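Local coordinates for sensor protein (Bacteroides thetaiotaomicron, PDB 2X7X) that binds beta-D-fructose through this periplasmic domain of a hybrid two-component system, whose whole protein probably works as a histidine kinase, at residues S181-H186 and A210-E215; G118-S123 and L239-I244. All blocks are in the same frame, centred on the assembly; numbering follows the deposited sequence.

Interaction 1: residues S181-H186 and A210-E215; sequences SMLRRH and AGREKE. With K (potassium ion), chain F.
Where helix 172-185 runs out, a carbonyl of its last turn and that of His186, just past its end, receive the guanidinium of Arg212, an arginine from the loop ahead of strand 217-220. Arg212 NH1 donates to Leu183 O at 2.9 Å, a bent bond (140°) that reaches the oxygen from above its carbonyl plane. The neighbouring Arg212 NH2 makes a much straighter bond (168°) to His186 O at 2.8 Å, this time within the carbonyl plane, and NH1 adds a weak one to the same oxygen. Both acceptors lie near the guanidinium plane, at its edge. Over one face sits Leu183 CD2, 3.8 Å from Arg212 CZ, so a single leucine offers its carbonyl to the rim and its methyl to the flat side. The arginine chain bends at chi3 (66°), turning the group across the helix end while Arg212 NE stays 2.9 Å from Glu215 OE1 in a salt bridge within the loop. Such a positive group at a carboxy-terminal helix end is likely to be favoured by the helix dipole. The loop itself starts with a Schellman motif, in which Gly211, at positive phi, closes helix 199-209, and a type I turn follows from Arg212 to Glu215. Ala210 CB adds an apolar touch on Leu183 CD1 at 4.1 Å. Beyond Arg212, Glu213 O binds a potassium ion at 2.7 Å, with Met216 O as a further ligand.

Interaction 2: residues G118-S123 and L239-I244; sequences GNYIAS and LDATFI
A chi1 of 175° swings the Tyr120 ring away from its own backbone N and out from helix 110-124 toward strand 241-244, and chi2 of 96° turns one face of that ring to Ala241. The methyl of Ala241 stands over this face in a CH-pi contact, CB lying 3.8 Å from the centroid of the Tyr120 ring. It is shifted toward the rim at CE2 and CZ, Ala241 CB lying 3.5 Å from Tyr120 CZ. The base of the same side chain has another neighbour: Tyr120 CB comes to the edge of the Phe243 ring, 4.2 Å from its CZ. Tyrosine and phenylalanine therefore meet through a methylene rather than as stacked rings. Replacing Tyr120 by an alanine would probably leave the Ala241 methyl without the aromatic face against it and open a gap between helix and strand. Asp240, whose carbonyl O approaches the phenol oxygen, turns its carboxylate elsewhere, OD2 accepting from Phe218 N in the adjoining strand. Phe243 continues the apolar layer, touching Val117 of the helix and Val219 of strand 217-220. This is the helix-on-sheet packing of an alpha/beta lobe in the periplasmic binding protein fold.

How the interactions relate
Both contacts belong to the same lobe, their centres 19 Å apart, and the chain reaches 181-186 and 210-215 on its way from 118-123 to 239-244. They do not touch, the nearest atoms being about 7 Å apart, yet strand 217-220 ties them: it follows the loop of interaction 1 and hydrogen-bonds to strand 241-244 of interaction 2. The potassium ion bound by Glu213 O also lies about 4 Å from the side chain of Asp240. Of the two, interaction 2 is the one near the sugar pocket, Phe243 having its side chain about 8 Å from those of the fructose-binding Asp222 and Arg146, whereas interaction 1 is far from the sugar.

Interaction 1: residues S181-H186 and A210-E215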
ATOM      1  N   SER A 181      -5.824 -24.421  26.816  1.00 29.45           N
ATOM      2  CA  SER A 181      -4.978 -25.223  27.677  1.00 29.93           C
ATOM      3  C   SER A 181      -3.834 -24.382  28.263  1.00 29.92           C
ATOM      4  O   SER A 181      -3.507 -24.523  29.437  1.00 30.32           O
ATOM      5  CB  SER A 181      -4.453 -26.448  26.920  1.00 29.94           C
ATOM      6  OG  SER A 181      -3.556 -27.194  27.723  1.00 31.53           O
ATOM      7  N   MET A 182      -3.251 -23.500  27.456  1.00 29.88           N
ATOM      8  CA  MET A 182      -2.142 -22.661  27.915  1.00 29.99           C
ATOM      9  C   MET A 182      -2.560 -21.633  28.979  1.00 30.43           C
ATOM     10  O   MET A 182      -1.863 -21.461  29.990  1.00 30.32           O
ATOM     11  CB  MET A 182      -1.437 -21.988  26.738  1.00 29.45           C
ATOM     12  CG  MET A 182      -0.663 -22.945  25.864  1.00 29.90           C
ATOM     13  SD  MET A 182      -0.218 -22.228  24.271  1.00 31.91           S
ATOM     14  CE  MET A 182       0.817 -23.519  23.600  1.00 31.84           C
ATOM     15  N   LEU A 183      -3.698 -20.970  28.760  1.00 30.75           N
ATOM     16  CA  LEU A 183      -4.238 -20.017  29.736  1.00 31.24           C
ATOM     17  C   LEU A 183      -4.486 -20.685  31.094  1.00 32.16           C
ATOM     18  O   LEU A 183      -4.068 -20.175  32.141  1.00 32.37           O
ATOM     19  CB  LEU A 183      -5.534 -19.383  29.214  1.00 30.71           C
ATOM     20  CG  LEU A 183      -5.458 -18.508  27.960  1.00 29.82           C
ATOM     21  CD1 LEU A 183      -6.798 -18.481  27.220  1.00 27.78           C
ATOM     22  CD2 LEU A 183      -4.982 -17.102  28.315  1.00 26.95           C
ATOM     23  N   ARG A 184      -5.154 -21.834  31.056  1.00 33.07           N
ATOM     24  CA  ARG A 184      -5.473 -22.604  32.240  1.00 34.25           C
ATOM     25  C   ARG A 184      -4.203 -22.942  33.046  1.00 34.13           C
ATOM     26  O   ARG A 184      -4.214 -22.887  34.285  1.00 34.32           O
ATOM     27  CB  ARG A 184      -6.177 -23.880  31.805  1.00 34.88           C
ATOM     28  CG  ARG A 184      -7.054 -24.573  32.849  1.00 38.82           C
ATOM     29  CD  ARG A 184      -7.646 -25.884  32.275  1.00 44.50           C
ATOM     30  NE  ARG A 184      -8.361 -25.674  30.995  1.00 48.58           N
ATOM     31  CZ  ARG A 184      -8.069 -26.265  29.825  1.00 48.83           C
ATOM     32  NH1 ARG A 184      -7.072 -27.144  29.734  1.00 48.75           N
ATOM     33  NH2 ARG A 184      -8.794 -25.983  28.742  1.00 47.92           N
ATOM     34  N   ARG A 185      -3.115 -23.258  32.339  1.00 33.40           N
ATOM     35  CA  ARG A 185      -1.881 -23.765  32.963  1.00 33.13           C
ATOM     36  C   ARG A 185      -0.811 -22.702  33.227  1.00 32.35           C
ATOM     37  O   ARG A 185       0.184 -22.973  33.894  1.00 31.94           O
ATOM     38  CB  ARG A 185      -1.297 -24.941  32.144  1.00 33.25           C
ATOM     39  CG  ARG A 185      -2.196 -26.194  32.164  1.00 35.27           C
ATOM     40  CD  ARG A 185      -1.602 -27.406  31.470  1.00 37.46           C
ATOM     41  NE  ARG A 185      -1.628 -27.234  30.028  1.00 39.44           N
ATOM     42  CZ  ARG A 185      -0.575 -26.864  29.304  1.00 40.65           C
ATOM     43  NH1 ARG A 185       0.596 -26.642  29.895  1.00 40.36           N
ATOM     44  NH2 ARG A 185      -0.694 -26.714  27.986  1.00 40.77           N
ATOM     45  N   HIS A 186      -1.021 -21.500  32.700  1.00 31.88           N
ATOM     46  CA  HIS A 186      -0.028 -20.436  32.798  1.00 31.73           C
ATOM     47  C   HIS A 186      -0.675 -19.086  33.141  1.00 31.87           C
ATOM     48  O   HIS A 186      -1.250 -18.432  32.263  1.00 32.30           O
ATOM     49  CB  HIS A 186       0.790 -20.332  31.494  1.00 31.60           C
ATOM     50  CG  HIS A 186       1.494 -21.599  31.116  1.00 30.98           C
ATOM     51  ND1 HIS A 186       2.527 -22.130  31.865  1.00 31.36           N
ATOM     52  CD2 HIS A 186       1.314 -22.443  30.075  1.00 30.00           C
ATOM     53  CE1 HIS A 186       2.952 -23.246  31.296  1.00 30.32           C
ATOM     54  NE2 HIS A 186       2.231 -23.459  30.210  1.00 30.16           N
ATOM     55  N   ALA A 210     -11.459 -15.603  28.284  1.00 27.99           N
ATOM     56  CA  ALA A 210     -10.963 -15.864  29.630  1.00 27.69           C
ATOM     57  C   ALA A 210     -10.727 -14.547  30.387  1.00 27.73           C
ATOM     58  O   ALA A 210     -10.179 -14.546  31.498  1.00 27.53           O
ATOM     59  CB  ALA A 210      -9.705 -16.730  29.587  1.00 27.03           C
ATOM     60  N   GLY A 211     -11.175 -13.444  29.777  1.00 27.72           N
ATOM     61  CA  GLY A 211     -10.946 -12.093  30.278  1.00 27.36           C
ATOM     62  C   GLY A 211      -9.481 -11.713  30.381  1.00 27.79           C
ATOM     63  O   GLY A 211      -9.112 -10.965  31.272  1.00 28.36           O
ATOM     64  N   ARG A 212      -8.632 -12.204  29.476  1.00 27.79           N
ATOM     65  CA  ARG A 212      -7.183 -11.973  29.605  1.00 27.55           C
ATOM     66  C   ARG A 212      -6.459 -11.430  28.375  1.00 27.59           C
ATOM     67  O   ARG A 212      -5.241 -11.395  28.362  1.00 27.64           O
ATOM     68  CB  ARG A 212      -6.487 -13.263  30.044  1.00 27.54           C
ATOM     69  CG  ARG A 212      -6.697 -13.645  31.487  1.00 26.54           C
ATOM     70  CD  ARG A 212      -6.113 -15.003  31.746  1.00 24.45           C
ATOM     71  NE  ARG A 212      -4.653 -15.029  31.625  1.00 24.84           N
ATOM     72  CZ  ARG A 212      -3.901 -16.124  31.774  1.00 24.81           C
ATOM     73  NH1 ARG A 212      -4.468 -17.297  32.038  1.00 23.84           N
ATOM     74  NH2 ARG A 212      -2.577 -16.054  31.648  1.00 23.62           N
ATOM     75  N   GLU A 213      -7.195 -11.005  27.354  1.00 28.01           N
ATOM     76  CA  GLU A 213      -6.597 -10.528  26.111  1.00 28.61           C
ATOM     77  C   GLU A 213      -5.837  -9.200  26.215  1.00 29.00           C
ATOM     78  O   GLU A 213      -5.094  -8.831  25.292  1.00 29.25           O
ATOM     79  CB  GLU A 213      -7.657 -10.420  25.007  1.00 29.03           C
ATOM     80  CG  GLU A 213      -8.415  -9.069  24.969  1.00 30.01           C
ATOM     81  CD  GLU A 213      -9.448  -8.901  26.088  1.00 29.99           C
ATOM     82  OE1 GLU A 213      -9.627  -9.841  26.910  1.00 28.80           O
ATOM     83  OE2 GLU A 213     -10.088  -7.823  26.125  1.00 30.39           O
ATOM     84  N   LYS A 214      -6.023  -8.469  27.306  1.00 29.38           N
ATOM     85  CA  LYS A 214      -5.270  -7.224  27.504  1.00 29.82           C
ATOM     86  C   LYS A 214      -3.949  -7.453  28.256  1.00 28.90           C
ATOM     87  O   LYS A 214      -3.184  -6.527  28.480  1.00 28.75           O
ATOM     88  CB  LYS A 214      -6.141  -6.147  28.167  1.00 30.24           C
ATOM     89  CG  LYS A 214      -7.291  -5.692  27.277  1.00 33.70           C
ATOM     90  CD  LYS A 214      -8.260  -4.716  27.973  1.00 37.93           C
ATOM     91  CE  LYS A 214      -9.316  -4.228  26.965  1.00 41.49           C
ATOM     92  NZ  LYS A 214      -9.930  -2.904  27.314  1.00 44.03           N
ATOM     93  N   GLU A 215      -3.675  -8.699  28.614  1.00 28.21           N
ATOM     94  CA  GLU A 215      -2.456  -9.025  29.363  1.00 27.65           C
ATOM     95  C   GLU A 215      -1.284  -9.385  28.468  1.00 26.59           C
ATOM     96  O   GLU A 215      -0.193  -9.629  28.961  1.00 26.58           O
ATOM     97  CB  GLU A 215      -2.703 -10.201  30.313  1.00 27.92           C
ATOM     98  CG  GLU A 215      -3.742  -9.958  31.399  1.00 28.96           C
ATOM     99  CD  GLU A 215      -3.984 -11.193  32.255  1.00 30.97           C
ATOM    100  OE1 GLU A 215      -3.559 -12.313  31.875  1.00 30.83           O
ATOM    101  OE2 GLU A 215      -4.603 -11.039  33.326  1.00 33.20           O
TER
HETATM  102  K     K F1336      -3.843  -7.280  23.425  1.00 48.57           K
HETATM  103  O   HOH W   1      -4.850  -4.852  21.296  1.00 25.56           O

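Interaction 2: residues G118-S123 and L239-I244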
ATOM      1  N   GLY A 118      10.607 -12.909  16.705  1.00 20.96           N
ATOM      2  CA  GLY A 118      11.275 -12.911  18.004  1.00 20.82           C
ATOM      3  C   GLY A 118      11.829 -11.545  18.378  1.00 21.10           C
ATOM      4  O   GLY A 118      11.688 -11.123  19.530  1.00 20.82           O
ATOM      5  N   ASN A 119      12.444 -10.847  17.413  1.00 20.82           N
ATOM      6  CA  ASN A 119      12.998  -9.529  17.707  1.00 21.30           C
ATOM      7  C   ASN A 119      11.900  -8.519  18.036  1.00 21.47           C
ATOM      8  O   ASN A 119      12.051  -7.727  18.956  1.00 21.91           O
ATOM      9  CB  ASN A 119      13.921  -8.995  16.595  1.00 21.07           C
ATOM     10  CG  ASN A 119      15.316  -9.669  16.579  1.00 21.27           C
ATOM     11  OD1 ASN A 119      15.802 -10.191  17.588  1.00 20.40           O
ATOM     12  ND2 ASN A 119      15.943  -9.670  15.406  1.00 20.29           N
ATOM     13  N   TYR A 120      10.800  -8.562  17.293  1.00 21.32           N
ATOM     14  CA  TYR A 120       9.713  -7.641  17.514  1.00 21.45           C
ATOM     15  C   TYR A 120       9.078  -7.831  18.906  1.00 21.79           C
ATOM     16  O   TYR A 120       8.802  -6.852  19.599  1.00 21.97           O
ATOM     17  CB  TYR A 120       8.671  -7.750  16.398  1.00 21.80           C
ATOM     18  CG  TYR A 120       7.465  -6.891  16.657  1.00 22.71           C
ATOM     19  CD1 TYR A 120       7.362  -5.618  16.109  1.00 22.40           C
ATOM     20  CD2 TYR A 120       6.434  -7.347  17.490  1.00 22.32           C
ATOM     21  CE1 TYR A 120       6.249  -4.821  16.377  1.00 24.14           C
ATOM     22  CE2 TYR A 120       5.334  -6.568  17.760  1.00 23.04           C
ATOM     23  CZ  TYR A 120       5.242  -5.308  17.205  1.00 24.93           C
ATOM     24  OH  TYR A 120       4.135  -4.539  17.489  1.00 26.73           O
ATOM     25  N   ILE A 121       8.861  -9.077  19.312  1.00 21.62           N
ATOM     26  CA  ILE A 121       8.334  -9.360  20.628  1.00 22.15           C
ATOM     27  C   ILE A 121       9.305  -8.942  21.751  1.00 23.26           C
ATOM     28  O   ILE A 121       8.887  -8.354  22.765  1.00 23.68           O
ATOM     29  CB  ILE A 121       7.945 -10.845  20.765  1.00 22.19           C
ATOM     30  CG1 ILE A 121       6.827 -11.209  19.768  1.00 21.42           C
ATOM     31  CG2 ILE A 121       7.506 -11.153  22.193  1.00 21.77           C
ATOM     32  CD1 ILE A 121       6.519 -12.701  19.650  1.00 16.63           C
ATOM     33  N   ALA A 122      10.593  -9.246  21.579  1.00 23.93           N
ATOM     34  CA  ALA A 122      11.604  -8.931  22.599  1.00 24.25           C
ATOM     35  C   ALA A 122      11.697  -7.433  22.826  1.00 24.57           C
ATOM     36  O   ALA A 122      11.859  -6.979  23.959  1.00 24.95           O
ATOM     37  CB  ALA A 122      12.971  -9.508  22.221  1.00 24.22           C
ATOM     38  N   SER A 123      11.576  -6.677  21.744  1.00 24.83           N
ATOM     39  CA  SER A 123      11.601  -5.228  21.792  1.00 25.56           C
ATOM     40  C   SER A 123      10.333  -4.685  22.472  1.00 26.45           C
ATOM     41  O   SER A 123      10.401  -3.778  23.296  1.00 26.57           O
ATOM     42  CB  SER A 123      11.787  -4.677  20.368  1.00 25.48           C
ATOM     43  OG  SER A 123      11.365  -3.332  20.239  1.00 26.10           O
ATOM     44  N   LEU A 239      -4.685  -7.947  16.428  1.00 27.38           N
ATOM     45  CA  LEU A 239      -3.297  -8.327  16.278  1.00 25.93           C
ATOM     46  C   LEU A 239      -2.425  -7.104  16.519  1.00 25.33           C
ATOM     47  O   LEU A 239      -2.708  -6.010  15.998  1.00 25.02           O
ATOM     48  CB  LEU A 239      -3.057  -8.813  14.854  1.00 25.94           C
ATOM     49  CG  LEU A 239      -3.224 -10.275  14.492  1.00 26.07           C
ATOM     50  CD1 LEU A 239      -3.036 -10.414  12.987  1.00 26.65           C
ATOM     51  CD2 LEU A 239      -2.196 -11.099  15.223  1.00 26.49           C
ATOM     52  N   ASP A 240      -1.355  -7.274  17.284  1.00 24.11           N
ATOM     53  CA  ASP A 240      -0.448  -6.166  17.478  1.00 23.57           C
ATOM     54  C   ASP A 240       0.490  -6.023  16.310  1.00 23.11           C
ATOM     55  O   ASP A 240       0.880  -4.918  15.963  1.00 23.27           O
ATOM     56  CB  ASP A 240       0.320  -6.320  18.762  1.00 23.78           C
ATOM     57  CG  ASP A 240      -0.584  -6.299  19.962  1.00 25.05           C
ATOM     58  OD1 ASP A 240      -0.682  -5.231  20.607  1.00 25.87           O
ATOM     59  OD2 ASP A 240      -1.213  -7.344  20.243  1.00 25.74           O
ATOM     60  N   ALA A 241       0.831  -7.144  15.689  1.00 22.57           N
ATOM     61  CA  ALA A 241       1.722  -7.152  14.537  1.00 22.14           C
ATOM     62  C   ALA A 241       1.512  -8.410  13.713  1.00 21.88           C
ATOM     63  O   ALA A 241       1.083  -9.445  14.225  1.00 21.99           O
ATOM     64  CB  ALA A 241       3.200  -7.033  14.975  1.00 21.62           C
ATOM     65  N   THR A 242       1.813  -8.309  12.429  1.00 21.64           N
ATOM     66  CA  THR A 242       1.880  -9.476  11.566  1.00 21.72           C
ATOM     67  C   THR A 242       2.897  -9.227  10.455  1.00 21.49           C
ATOM     68  O   THR A 242       3.221  -8.086  10.151  1.00 21.56           O
ATOM     69  CB  THR A 242       0.492  -9.890  11.022  1.00 21.92           C
ATOM     70  OG1 THR A 242       0.617 -11.114  10.285  1.00 22.03           O
ATOM     71  CG2 THR A 242      -0.119  -8.787  10.140  1.00 21.61           C
ATOM     72  N   PHE A 243       3.431 -10.298   9.883  1.00 21.35           N
ATOM     73  CA  PHE A 243       4.492 -10.173   8.881  1.00 20.92           C
ATOM     74  C   PHE A 243       3.998 -10.585   7.525  1.00 21.25           C
ATOM     75  O   PHE A 243       3.266 -11.571   7.404  1.00 22.03           O
ATOM     76  CB  PHE A 243       5.726 -10.978   9.295  1.00 20.46           C
ATOM     77  CG  PHE A 243       6.485 -10.342  10.403  1.00 18.99           C
ATOM     78  CD1 PHE A 243       7.577  -9.527  10.129  1.00 18.36           C
ATOM     79  CD2 PHE A 243       6.058 -10.490  11.724  1.00 18.21           C
ATOM     80  CE1 PHE A 243       8.270  -8.905  11.163  1.00 19.20           C
ATOM     81  CE2 PHE A 243       6.724  -9.879  12.763  1.00 17.37           C
ATOM     82  CZ  PHE A 243       7.839  -9.089  12.494  1.00 18.84           C
ATOM     83  N   ILE A 244       4.364  -9.809   6.512  1.00 21.42           N
ATOM     84  CA  ILE A 244       3.964 -10.091   5.145  1.00 21.88           C
ATOM     85  C   ILE A 244       4.542 -11.420   4.705  1.00 22.86           C
ATOM     86  O   ILE A 244       5.759 -11.593   4.682  1.00 23.55           O
ATOM     87  CB  ILE A 244       4.418  -8.976   4.177  1.00 21.65           C
ATOM     88  CG1 ILE A 244       3.582  -7.706   4.415  1.00 21.24           C
ATOM     89  CG2 ILE A 244       4.337  -9.454   2.715  1.00 20.79           C
ATOM     90  CD1 ILE A 244       3.853  -6.585   3.428  1.00 21.72           C
TER